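Local coordinates for protein methionyl-tRNA formyltransferase (Clostridium thermocellum, PDB 1ZGH) that probably transfers a formyl group from 10-formyltetrahydrofolate to methionyl-tRNA, at residues F206-I211 with A240-G245; K39-K44 with E158-A163; G124-K129 with Y214-D219; Q47-K50 with K56-T59. All blocks are in the same frame, centred on the assembly; numbering follows the deposited sequence.

Interaction 1. Residues F206-I211 with A240-G245; sequences FDLEKI and ASMKNG
Met242, a selenomethionine on strand 233-243, reaches across to Leu208 at the start of helix 208-217. CG leaves anti to the backbone N (chi1 178°), and the chain then bends at both chi2 and chi3, which lays SE against the leucine and tucks CE in beside the helix backbone. Met242 SE lies 3.5 Å from Leu208 CD2 and 4.0 Å from Leu208 CG, the two side chains crossing obliquely. Past the selenium, Met242 CE comes 3.9 Å from Glu209 CA and an equal 3.9 Å from Leu208 O, so the methyl rests on the first turn of the helix. That turn is fixed by an N-cap: Lys210 N donates to Asp207 OD1 at 2.9 Å with an N-H...O angle of 156°. Within the C-terminal domain, this helix lies against the antiparallel sheet formed by strands 227-230, 233-243 and 246-254, and the contact lies at the protein surface. Ile247 of the next strand touches both Leu208 and Met242, while Tyr212, one turn along the helix, also meets Met242. At the hairpin turn Gly245, with positive phi (75°), brings its backbone to the same leucine branch, Gly245 C lying 4.0 Å from Leu208 CD2.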
loop_
_atom_site.group_PDB
_atom_site.type_symbol
_atom_site.label_atom_id
_atom_site.label_comp_id
_atom_site.label_asym_id
_atom_site.label_seq_id
_atom_site.Cartn_x
_atom_site.Cartn_y
_atom_site.Cartn_z
ATOM N N PHE A 206 -9.607 -17.279 -18.059
ATOM C CA PHE A 206 -10.253 -16.390 -17.090
ATOM C C PHE A 206 -11.648 -16.060 -17.590
ATOM O O PHE A 206 -11.840 -15.794 -18.781
ATOM C CB PHE A 206 -9.502 -15.067 -16.944
ATOM C CG PHE A 206 -8.187 -15.141 -16.210
ATOM C CD1 PHE A 206 -7.620 -16.352 -15.818
ATOM C CD2 PHE A 206 -7.479 -13.951 -15.963
ATOM C CE1 PHE A 206 -6.383 -16.374 -15.152
ATOM C CE2 PHE A 206 -6.253 -13.961 -15.305
ATOM C CZ PHE A 206 -5.698 -15.188 -14.895
ATOM N N ASP A 207 -12.622 -16.043 -16.690
ATOM C CA ASP A 207 -13.916 -15.475 -17.045
ATOM C C ASP A 207 -13.848 -13.928 -17.194
ATOM O O ASP A 207 -12.823 -13.274 -16.869
ATOM C CB ASP A 207 -15.052 -16.051 -16.127
ATOM C CG ASP A 207 -15.100 -15.455 -14.713
ATOM O OD1 ASP A 207 -14.544 -14.396 -14.407
ATOM O OD2 ASP A 207 -15.739 -16.083 -13.845
ATOM N N LEU A 208 -14.907 -13.314 -17.714
ATOM C CA LEU A 208 -14.852 -11.894 -18.016
ATOM C C LEU A 208 -14.616 -11.002 -16.771
ATOM O O LEU A 208 -13.839 -10.055 -16.852
ATOM C CB LEU A 208 -16.126 -11.446 -18.744
ATOM C CG LEU A 208 -16.034 -10.077 -19.420
ATOM C CD1 LEU A 208 -15.104 -10.096 -20.628
ATOM C CD2 LEU A 208 -17.441 -9.637 -19.835
ATOM N N GLU A 209 -15.250 -11.329 -15.640
ATOM C CA GLU A 209 -15.086 -10.552 -14.397
ATOM C C GLU A 209 -13.662 -10.691 -13.886
ATOM O O GLU A 209 -13.110 -9.721 -13.382
ATOM C CB GLU A 209 -16.042 -10.957 -13.257
ATOM C CG GLU A 209 -15.885 -9.941 -12.031
ATOM C CD GLU A 209 -17.081 -9.946 -11.083
ATOM O OE1 GLU A 209 -18.021 -10.746 -11.310
ATOM O OE2 GLU A 209 -17.090 -9.139 -10.113
ATOM N N LYS A 210 -13.059 -11.881 -14.025
ATOM C CA LYS A 210 -11.662 -12.057 -13.602
ATOM C C LYS A 210 -10.708 -11.241 -14.468
ATOM O O LYS A 210 -9.756 -10.660 -13.957
ATOM C CB LYS A 210 -11.254 -13.531 -13.603
ATOM C CG LYS A 210 -9.894 -13.787 -12.959
ATOM N N ILE A 211 -10.962 -11.185 -15.779
ATOM C CA ILE A 211 -10.213 -10.292 -16.680
ATOM C C ILE A 211 -10.314 -8.838 -16.239
ATOM O O ILE A 211 -9.287 -8.138 -16.111
ATOM C CB ILE A 211 -10.579 -10.466 -18.164
ATOM C CG1 ILE A 211 -10.225 -11.865 -18.645
ATOM C CG2 ILE A 211 -9.835 -9.443 -19.031
ATOM C CD1 ILE A 211 -10.776 -12.192 -20.028
ATOM N N ALA A 240 -10.385 -0.126 -17.688
ATOM C CA ALA A 240 -11.423 -1.066 -18.013
ATOM C C ALA A 240 -12.786 -0.601 -17.512
ATOM O O ALA A 240 -12.877 -0.012 -16.445
ATOM C CB ALA A 240 -11.094 -2.370 -17.382
ATOM N N SER A 241 -13.832 -0.889 -18.273
ATOM C CA SER A 241 -15.190 -0.557 -17.869
ATOM C C SER A 241 -16.077 -1.682 -18.377
ATOM O O SER A 241 -15.996 -2.070 -19.537
ATOM C CB SER A 241 -15.577 0.810 -18.448
ATOM O OG SER A 241 -16.804 1.307 -17.998
HETATM N N MSE A 242 -16.903 -2.217 -17.493
HETATM C CA MSE A 242 -17.703 -3.360 -17.796
HETATM C C MSE A 242 -19.031 -2.929 -18.422
HETATM O O MSE A 242 -19.714 -2.047 -17.948
HETATM C CB MSE A 242 -17.882 -4.226 -16.538
HETATM C CG MSE A 242 -18.763 -5.429 -16.760
HETATM SE SE MSE A 242 -17.765 -6.801 -17.818
HETATM C CE MSE A 242 -16.745 -7.543 -16.248
ATOM N N LYS A 243 -19.370 -3.571 -19.535
ATOM C CA LYS A 243 -20.635 -3.376 -20.203
ATOM C C LYS A 243 -21.326 -4.772 -20.343
ATOM O O LYS A 243 -20.776 -5.777 -19.954
ATOM C CB LYS A 243 -20.407 -2.743 -21.575
ATOM C CG LYS A 243 -19.749 -1.332 -21.572
ATOM C CD LYS A 243 -20.587 -0.323 -20.835
ATOM C CE LYS A 243 -19.993 1.160 -20.815
ATOM N NZ LYS A 243 -20.726 2.023 -19.783
ATOM N N ASN A 244 -22.511 -4.812 -20.925
ATOM C CA ASN A 244 -23.180 -6.075 -21.111
ATOM C C ASN A 244 -22.388 -6.923 -22.080
ATOM O O ASN A 244 -22.223 -6.542 -23.214
ATOM C CB ASN A 244 -24.587 -5.885 -21.620
ATOM C CG ASN A 244 -25.337 -7.201 -21.691
ATOM O OD1 ASN A 244 -25.420 -7.937 -20.705
ATOM N ND2 ASN A 244 -25.800 -7.530 -22.848
ATOM N N GLY A 245 -21.873 -8.051 -21.595
ATOM C CA GLY A 245 -21.172 -9.008 -22.451
ATOM C C GLY A 245 -19.773 -8.632 -22.904
ATOM O O GLY A 245 -19.154 -9.365 -23.684
#

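Interaction 2. Residues K39-K44 with E158-A163; sequences KSWNIK and EIFMRA
Helix-to-helix packing within the formyltransferase domain brings the first turn of helix 40-52 against helix 156-178, with the indole of Trp41 as the wedge between them. Its chi1 of 53° sets CG between the backbone N and the carbonyl carbon, swinging the ring system toward the other helix. Over one face lies the CG methylene of Met161, a selenomethionine: Met161 CG is 3.5 Å from Trp41 CG and 3.9 Å from the centroid of the five-membered ring, a CH-pi contact 26° off the ring normal. The selenium stands farther off, Met161 SE being 5.3 Å from that same centroid in an oblique Met-aromatic approach. Farther along the indole, Trp41 CZ2 meets Phe160 CB at 3.5 Å and Phe160 CD2 at 4.0 Å, while the phenyl ring also packs on Tyr223 and Leu117. The opposite face of the indole carries Lys39 CB, 3.6 Å above its plane. Asn42, beside the tryptophan, adds a polar tie through its OD1 to Ser164 OG on the partner helix. Trp41 itself is therefore held between aliphatic groups on both faces, so dispersion and CH-pi attraction, rather than polar bonds, join these two segments.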
loop_
_atom_site.group_PDB
_atom_site.type_symbol
_atom_site.label_atom_id
_atom_site.label_comp_id
_atom_site.label_asym_id
_atom_site.label_seq_id
_atom_site.Cartn_x
_atom_site.Cartn_y
_atom_site.Cartn_z
ATOM N N LYS A 39 4.746 7.151 -4.022
ATOM C CA LYS A 39 3.544 7.367 -4.850
ATOM C C LYS A 39 3.067 8.786 -4.736
ATOM O O LYS A 39 3.018 9.360 -3.644
ATOM C CB LYS A 39 2.408 6.397 -4.573
ATOM C CG LYS A 39 2.811 4.925 -4.623
ATOM C CD LYS A 39 3.369 4.462 -6.013
ATOM C CE LYS A 39 3.376 2.952 -6.075
ATOM N NZ LYS A 39 3.930 2.397 -7.357
ATOM N N SER A 40 2.739 9.371 -5.882
ATOM C CA SER A 40 2.410 10.777 -5.953
ATOM C C SER A 40 1.309 11.180 -4.962
ATOM O O SER A 40 1.382 12.233 -4.337
ATOM C CB SER A 40 2.005 11.140 -7.406
ATOM O OG SER A 40 0.841 10.441 -7.812
ATOM N N TRP A 41 0.263 10.359 -4.825
ATOM C CA TRP A 41 -0.889 10.765 -3.978
ATOM C C TRP A 41 -0.479 10.797 -2.485
ATOM O O TRP A 41 -0.909 11.659 -1.731
ATOM C CB TRP A 41 -2.120 9.871 -4.231
ATOM C CG TRP A 41 -1.841 8.394 -4.099
ATOM C CD1 TRP A 41 -1.859 7.663 -2.963
ATOM C CD2 TRP A 41 -1.446 7.497 -5.145
ATOM N NE1 TRP A 41 -1.533 6.348 -3.227
ATOM C CE2 TRP A 41 -1.244 6.230 -4.558
ATOM C CE3 TRP A 41 -1.270 7.639 -6.522
ATOM C CZ2 TRP A 41 -0.910 5.110 -5.313
ATOM C CZ3 TRP A 41 -0.892 6.549 -7.256
ATOM C CH2 TRP A 41 -0.723 5.300 -6.657
ATOM N N ASN A 42 0.380 9.864 -2.075
ATOM C CA ASN A 42 0.835 9.810 -0.683
ATOM C C ASN A 42 1.732 10.990 -0.368
ATOM O O ASN A 42 1.648 11.575 0.696
ATOM C CB ASN A 42 1.618 8.522 -0.403
ATOM C CG ASN A 42 0.724 7.281 -0.358
ATOM O OD1 ASN A 42 -0.328 7.304 0.258
ATOM N ND2 ASN A 42 1.150 6.222 -1.023
ATOM N N ILE A 43 2.613 11.331 -1.302
ATOM C CA ILE A 43 3.505 12.472 -1.125
ATOM C C ILE A 43 2.721 13.785 -1.024
ATOM O O ILE A 43 3.024 14.644 -0.188
ATOM C CB ILE A 43 4.542 12.530 -2.266
ATOM C CG1 ILE A 43 5.441 11.285 -2.222
ATOM C CG2 ILE A 43 5.385 13.825 -2.161
ATOM C CD1 ILE A 43 6.304 11.123 -3.488
ATOM N N LYS A 44 1.751 13.955 -1.916
ATOM C CA LYS A 44 0.867 15.107 -1.884
ATOM C C LYS A 44 0.181 15.179 -0.520
ATOM O O LYS A 44 0.112 16.236 0.060
ATOM C CB LYS A 44 -0.184 15.055 -3.011
ATOM C CG LYS A 44 -1.348 16.109 -2.877
ATOM C CD LYS A 44 -2.460 15.982 -3.977
ATOM C CE LYS A 44 -3.201 14.619 -4.022
ATOM N NZ LYS A 44 -4.057 14.267 -2.831
ATOM N N GLU A 158 -7.254 4.179 -7.695
ATOM C CA GLU A 158 -8.431 4.650 -6.959
ATOM C C GLU A 158 -8.471 4.081 -5.531
ATOM O O GLU A 158 -8.727 4.785 -4.554
ATOM C CB GLU A 158 -9.729 4.296 -7.733
ATOM C CG GLU A 158 -10.012 5.226 -8.910
ATOM C CD GLU A 158 -11.052 4.675 -9.905
ATOM O OE1 GLU A 158 -11.457 3.516 -9.740
ATOM O OE2 GLU A 158 -11.433 5.396 -10.842
ATOM N N ILE A 159 -8.124 2.809 -5.408
ATOM C CA ILE A 159 -8.154 2.133 -4.111
ATOM C C ILE A 159 -7.011 2.648 -3.224
ATOM O O ILE A 159 -7.217 2.909 -2.053
ATOM C CB ILE A 159 -8.037 0.578 -4.301
ATOM C CG1 ILE A 159 -9.316 0.035 -4.984
ATOM C CG2 ILE A 159 -7.764 -0.119 -2.946
ATOM C CD1 ILE A 159 -9.120 -1.348 -5.600
ATOM N N PHE A 160 -5.823 2.793 -3.789
ATOM C CA PHE A 160 -4.678 3.331 -3.024
ATOM C C PHE A 160 -4.926 4.774 -2.583
ATOM O O PHE A 160 -4.575 5.157 -1.458
ATOM C CB PHE A 160 -3.357 3.199 -3.798
ATOM C CG PHE A 160 -2.854 1.811 -3.929
ATOM C CD1 PHE A 160 -2.831 0.940 -2.845
ATOM C CD2 PHE A 160 -2.296 1.385 -5.127
ATOM C CE1 PHE A 160 -2.323 -0.327 -2.981
ATOM C CE2 PHE A 160 -1.796 0.126 -5.249
ATOM C CZ PHE A 160 -1.789 -0.723 -4.165
HETATM N N MSE A 161 -5.563 5.579 -3.431
HETATM C CA MSE A 161 -5.912 6.943 -3.015
HETATM C C MSE A 161 -7.002 6.973 -1.927
HETATM O O MSE A 161 -6.976 7.799 -1.036
HETATM C CB MSE A 161 -6.316 7.816 -4.224
HETATM C CG MSE A 161 -5.158 7.990 -5.199
HETATM SE SE MSE A 161 -5.685 9.189 -6.678
HETATM C CE MSE A 161 -6.957 8.275 -7.416
ATOM N N ARG A 162 -7.961 6.064 -2.019
ATOM C CA ARG A 162 -8.997 5.905 -1.001
ATOM C C ARG A 162 -8.362 5.499 0.354
ATOM O O ARG A 162 -8.693 6.070 1.399
ATOM C CB ARG A 162 -9.996 4.840 -1.496
ATOM C CG ARG A 162 -11.202 4.570 -0.613
ATOM C CD ARG A 162 -12.087 3.438 -1.254
ATOM N NE ARG A 162 -12.451 3.719 -2.644
ATOM C CZ ARG A 162 -12.525 2.842 -3.635
ATOM N NH1 ARG A 162 -12.331 1.554 -3.408
ATOM N NH2 ARG A 162 -12.841 3.260 -4.868
ATOM N N ALA A 163 -7.414 4.569 0.312
ATOM C CA ALA A 163 -6.700 4.123 1.506
ATOM C C ALA A 163 -5.868 5.254 2.107
ATOM O O ALA A 163 -5.870 5.468 3.332
ATOM C CB ALA A 163 -5.820 2.965 1.154
#

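Interaction 3. Residues G124-K129 with Y214-D219; sequences GIKKTK and YIRMLD
Gly124, with positive phi, leads into the Ile125-water-Arg216 link as the C-prime residue of a Schellman motif: Ile125 N bonds to Leu120 O and Gly124 N to Ile121 O, which ends helix 116-122. Ile125 then reaches Arg216 of helix 208-217 through a water. The water donates a hydrogen bond to Ile125 O at 2.6 Å and accepts one from Arg216 NH2 at 3.0 Å, lying in the guanidinium plane at its edge. The link thus spans the two parts of the protein, from the approach to strand 127-134 of the formyltransferase domain to the end of the C-terminal domain's first helix. At Lys126 the chain bends at chi2 (-70°) and brings the ammonium obliquely onto the arginine, Lys126 NZ standing 3.1 Å from Arg216 NH2 and 3.7 Å from Arg216 CZ. Both nitrogens are donors, so this is a close approach of like charges, not a hydrogen bond. Arg216 NH1 is bonded to the carbonyls of Leu152 and Gly154, and NE forms a salt bridge with Asp213; these carbonyls and Asp213 would partly offset the arginine's charge. The backbone of Lys126, in turn, pairs with that of Leu152.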
loop_
_atom_site.group_PDB
_atom_site.type_symbol
_atom_site.label_atom_id
_atom_site.label_comp_id
_atom_site.label_asym_id
_atom_site.label_seq_id
_atom_site.Cartn_x
_atom_site.Cartn_y
_atom_site.Cartn_z
ATOM N N GLY A 124 -11.267 -12.520 -4.754
ATOM C CA GLY A 124 -12.654 -12.046 -4.807
ATOM C C GLY A 124 -13.114 -11.213 -3.607
ATOM O O GLY A 124 -14.327 -11.132 -3.327
ATOM N N ILE A 125 -12.177 -10.607 -2.878
ATOM C CA ILE A 125 -12.546 -9.859 -1.684
ATOM C C ILE A 125 -12.907 -8.402 -2.069
ATOM O O ILE A 125 -12.160 -7.743 -2.807
ATOM C CB ILE A 125 -11.415 -9.913 -0.636
ATOM C CG1 ILE A 125 -11.268 -11.336 -0.102
ATOM C CG2 ILE A 125 -11.639 -8.921 0.527
ATOM C CD1 ILE A 125 -9.904 -11.624 0.471
ATOM N N LYS A 126 -14.029 -7.911 -1.536
ATOM C CA LYS A 126 -14.481 -6.556 -1.861
ATOM C C LYS A 126 -14.339 -5.549 -0.733
ATOM O O LYS A 126 -14.466 -4.353 -0.980
ATOM C CB LYS A 126 -15.926 -6.569 -2.370
ATOM C CG LYS A 126 -16.012 -6.952 -3.872
ATOM C CD LYS A 126 -15.473 -5.887 -4.882
ATOM C CE LYS A 126 -15.597 -6.434 -6.326
ATOM N NZ LYS A 126 -15.346 -5.363 -7.396
ATOM N N LYS A 127 -14.055 -6.036 0.473
ATOM C CA LYS A 127 -13.797 -5.163 1.623
ATOM C C LYS A 127 -12.680 -5.755 2.489
ATOM O O LYS A 127 -12.645 -6.963 2.725
ATOM C CB LYS A 127 -15.054 -5.018 2.469
ATOM C CG LYS A 127 -14.976 -3.838 3.433
ATOM N N THR A 128 -11.779 -4.901 2.953
ATOM C CA THR A 128 -10.667 -5.329 3.802
ATOM C C THR A 128 -10.557 -4.361 4.987
ATOM O O THR A 128 -11.441 -3.520 5.190
ATOM C CB THR A 128 -9.340 -5.406 2.974
ATOM O OG1 THR A 128 -8.297 -5.994 3.753
ATOM C CG2 THR A 128 -8.888 -4.044 2.453
ATOM N N LYS A 129 -9.491 -4.477 5.765
ATOM C CA LYS A 129 -9.172 -3.481 6.782
ATOM C C LYS A 129 -7.747 -3.000 6.544
ATOM O O LYS A 129 -6.916 -3.732 6.013
ATOM C CB LYS A 129 -9.333 -4.057 8.190
ATOM C CG LYS A 129 -10.791 -4.291 8.600
ATOM C CD LYS A 129 -10.930 -4.422 10.074
ATOM C CE LYS A 129 -12.278 -5.033 10.496
ATOM N NZ LYS A 129 -13.411 -4.334 9.842
ATOM N N TYR A 214 -8.264 -8.334 -13.091
ATOM C CA TYR A 214 -6.818 -8.241 -13.461
ATOM C C TYR A 214 -6.413 -6.868 -14.022
ATOM O O TYR A 214 -5.436 -6.275 -13.601
ATOM C CB TYR A 214 -6.399 -9.362 -14.432
ATOM C CG TYR A 214 -5.745 -10.523 -13.723
ATOM C CD1 TYR A 214 -6.456 -11.283 -12.794
ATOM C CD2 TYR A 214 -4.413 -10.866 -13.988
ATOM C CE1 TYR A 214 -5.842 -12.343 -12.117
ATOM C CE2 TYR A 214 -3.787 -11.935 -13.321
ATOM C CZ TYR A 214 -4.511 -12.654 -12.391
ATOM O OH TYR A 214 -3.941 -13.725 -11.764
ATOM N N ILE A 215 -7.183 -6.356 -14.984
ATOM C CA ILE A 215 -6.900 -5.055 -15.547
ATOM C C ILE A 215 -6.967 -3.939 -14.488
ATOM O O ILE A 215 -6.004 -3.158 -14.344
ATOM C CB ILE A 215 -7.826 -4.700 -16.728
ATOM C CG1 ILE A 215 -7.677 -5.740 -17.852
ATOM C CG2 ILE A 215 -7.497 -3.256 -17.214
ATOM C CD1 ILE A 215 -8.711 -5.570 -18.942
ATOM N N ARG A 216 -8.061 -3.878 -13.729
ATOM C CA ARG A 216 -8.201 -2.807 -12.741
ATOM C C ARG A 216 -7.168 -2.877 -11.588
ATOM O O ARG A 216 -6.707 -1.838 -11.145
ATOM C CB ARG A 216 -9.597 -2.743 -12.154
ATOM C CG ARG A 216 -9.919 -3.780 -11.067
ATOM C CD ARG A 216 -11.408 -3.784 -10.851
ATOM N NE ARG A 216 -11.867 -4.851 -9.966
ATOM C CZ ARG A 216 -11.910 -4.781 -8.641
ATOM N NH1 ARG A 216 -11.542 -3.684 -7.973
ATOM N NH2 ARG A 216 -12.381 -5.803 -7.978
HETATM N N MSE A 217 -6.832 -4.090 -11.147
HETATM C CA MSE A 217 -5.977 -4.296 -9.970
HETATM C C MSE A 217 -4.520 -3.957 -10.288
HETATM O O MSE A 217 -3.753 -3.710 -9.374
HETATM C CB MSE A 217 -6.078 -5.704 -9.399
HETATM C CG MSE A 217 -5.202 -6.763 -10.091
HETATM SE SE MSE A 217 -5.588 -8.565 -9.463
HETATM C CE MSE A 217 -3.955 -9.502 -10.270
ATOM N N LEU A 218 -4.172 -3.936 -11.580
ATOM C CA LEU A 218 -2.855 -3.518 -12.063
ATOM C C LEU A 218 -2.757 -2.124 -12.710
ATOM O O LEU A 218 -1.680 -1.744 -13.212
ATOM C CB LEU A 218 -2.319 -4.600 -13.006
ATOM C CG LEU A 218 -2.156 -5.957 -12.321
ATOM C CD1 LEU A 218 -2.107 -7.103 -13.329
ATOM C CD2 LEU A 218 -0.973 -5.985 -11.412
ATOM N N ASP A 219 -3.867 -1.370 -12.675
ATOM C CA ASP A 219 -4.014 -0.061 -13.263
ATOM C C ASP A 219 -3.727 1.005 -12.208
ATOM O O ASP A 219 -4.624 1.542 -11.551
ATOM C CB ASP A 219 -5.398 0.038 -13.887
ATOM C CG ASP A 219 -5.609 1.278 -14.731
ATOM O OD1 ASP A 219 -4.696 2.157 -14.859
ATOM O OD2 ASP A 219 -6.742 1.414 -15.252
HETATM O O HOH W 1 -12.627 -7.111 -5.272
#

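Interaction 4. Residues Q47-K50 with K56-T59; sequences QKFK and KYNT
Lys50 and Thr59 have the nearest CA atoms of segments 47-50 and 56-59, and their side chains slide past each other in opposite directions. Lys50 CB and Thr59 CB are 3.8 Å apart, and beyond them the lysine chain runs extended until chi4, where it bends to deliver NZ to the strand. Lys50 NZ donates to Thr59 O over 3.1 Å, nearly in line with the carbonyl bond (C=O...N 172°). The threonine hydroxyl takes no part in this bond: Thr59 OG1 sits near the plane of the Phe49 ring at its edge, 4.2 Å from Phe49 CE1, and is buried with no hydrogen-bonding partner in the model. Phe49 has its CG anti to the backbone N (chi1 179°), which carries the ring to the strand, where it meets Tyr57. Phe49 CZ is 3.8 Å from Tyr57 CD1, and the rings lie rim to rim with their planes only 11° apart, neither over the other's face. Around this layer, Lys56 CB lies over the centre of one face of the tyrosine ring, and Leu176 of helix 156-178 touches both aromatics. Ile35 of the neighbouring strand packs on Phe49 and Thr59. Such packing of a crossover helix on its following strand is that of the beta-alpha-beta unit 31-36, 40-52, 57-62, at one edge of the mixed sheet.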
loop_
_atom_site.group_PDB
_atom_site.type_symbol
_atom_site.label_atom_id
_atom_site.label_comp_id
_atom_site.label_asym_id
_atom_site.label_seq_id
_atom_site.Cartn_x
_atom_site.Cartn_y
_atom_site.Cartn_z
ATOM N N GLN A 47 2.594 16.208 2.252
ATOM C CA GLN A 47 2.892 17.669 2.194
ATOM C C GLN A 47 1.732 18.490 2.771
ATOM O O GLN A 47 1.939 19.438 3.529
ATOM C CB GLN A 47 3.188 18.112 0.760
ATOM C CG GLN A 47 4.493 17.524 0.201
ATOM C CD GLN A 47 4.666 17.729 -1.292
ATOM O OE1 GLN A 47 3.694 17.924 -2.027
ATOM N NE2 GLN A 47 5.908 17.655 -1.754
ATOM N N LYS A 48 0.508 18.085 2.425
ATOM C CA LYS A 48 -0.703 18.711 2.960
ATOM C C LYS A 48 -0.773 18.548 4.478
ATOM O O LYS A 48 -1.041 19.521 5.209
ATOM C CB LYS A 48 -1.928 18.084 2.291
ATOM C CG LYS A 48 -3.227 18.691 2.676
ATOM N N PHE A 49 -0.498 17.328 4.953
ATOM C CA PHE A 49 -0.521 17.033 6.388
ATOM C C PHE A 49 0.537 17.866 7.126
ATOM O O PHE A 49 0.269 18.420 8.215
ATOM C CB PHE A 49 -0.314 15.532 6.651
ATOM C CG PHE A 49 -0.316 15.183 8.100
ATOM C CD1 PHE A 49 0.849 15.310 8.861
ATOM C CD2 PHE A 49 -1.481 14.769 8.733
ATOM C CE1 PHE A 49 0.854 15.030 10.232
ATOM C CE2 PHE A 49 -1.477 14.494 10.115
ATOM C CZ PHE A 49 -0.299 14.642 10.855
ATOM N N LYS A 50 1.724 17.982 6.538
ATOM C CA LYS A 50 2.811 18.786 7.168
ATOM C C LYS A 50 2.412 20.268 7.314
ATOM O O LYS A 50 2.629 20.872 8.353
ATOM C CB LYS A 50 4.101 18.663 6.347
ATOM C CG LYS A 50 5.210 19.639 6.739
ATOM C CD LYS A 50 6.439 19.505 5.847
ATOM C CE LYS A 50 7.493 20.522 6.278
ATOM N NZ LYS A 50 8.849 19.980 6.166
ATOM N N LYS A 56 1.490 21.522 15.709
ATOM C CA LYS A 56 1.567 20.319 16.553
ATOM C C LYS A 56 2.817 19.492 16.274
ATOM O O LYS A 56 3.431 18.979 17.204
ATOM C CB LYS A 56 0.352 19.408 16.324
ATOM C CG LYS A 56 -0.996 19.976 16.761
ATOM C CD LYS A 56 -2.138 19.095 16.237
ATOM N N TYR A 57 3.173 19.341 14.994
ATOM C CA TYR A 57 4.219 18.386 14.576
ATOM C C TYR A 57 5.320 19.058 13.767
ATOM O O TYR A 57 5.042 19.975 13.015
ATOM C CB TYR A 57 3.578 17.249 13.762
ATOM C CG TYR A 57 2.357 16.635 14.423
ATOM C CD1 TYR A 57 1.127 16.583 13.765
ATOM C CD2 TYR A 57 2.431 16.115 15.713
ATOM C CE1 TYR A 57 0.001 16.027 14.381
ATOM C CE2 TYR A 57 1.316 15.570 16.341
ATOM C CZ TYR A 57 0.104 15.531 15.665
ATOM O OH TYR A 57 -0.996 14.987 16.281
ATOM N N ASN A 58 6.576 18.655 13.967
ATOM C CA ASN A 58 7.631 18.941 12.982
ATOM C C ASN A 58 7.689 17.690 12.143
ATOM O O ASN A 58 8.126 16.654 12.630
ATOM C CB ASN A 58 9.006 19.194 13.598
ATOM C CG ASN A 58 10.093 19.510 12.537
ATOM O OD1 ASN A 58 9.835 19.523 11.335
ATOM N ND2 ASN A 58 11.299 19.793 13.000
ATOM N N THR A 59 7.213 17.804 10.905
ATOM C CA THR A 59 7.080 16.688 9.988
ATOM C C THR A 59 8.220 16.714 8.968
ATOM O O THR A 59 8.422 17.712 8.274
ATOM C CB THR A 59 5.712 16.734 9.254
ATOM O OG1 THR A 59 4.650 16.768 10.214
ATOM C CG2 THR A 59 5.517 15.519 8.387
#

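From the N terminus, the start of helix 40-52, with its N-cap, supplies residues 39-44 to interaction 2, and the helix then gives 47-50 to interaction 4. Interaction 4 closes at once on strand 57-62, a short loop lying wholly within the long one that interaction 2 completes at helix 156-178. Before that helix is reached, segment 124-129 opens interaction 3, whose partner 214-219 comes only later, so interactions 2 and 3 cross. Helix 208-217 begins interaction 1 and ends interaction 3, making these two cross as well; they touch through Phe206 with Tyr214 and Ala240 with Ile215. Interactions 2 and 4 lie within the formyltransferase part, interaction 1 within the C-terminal part, and interaction 3 joins the two.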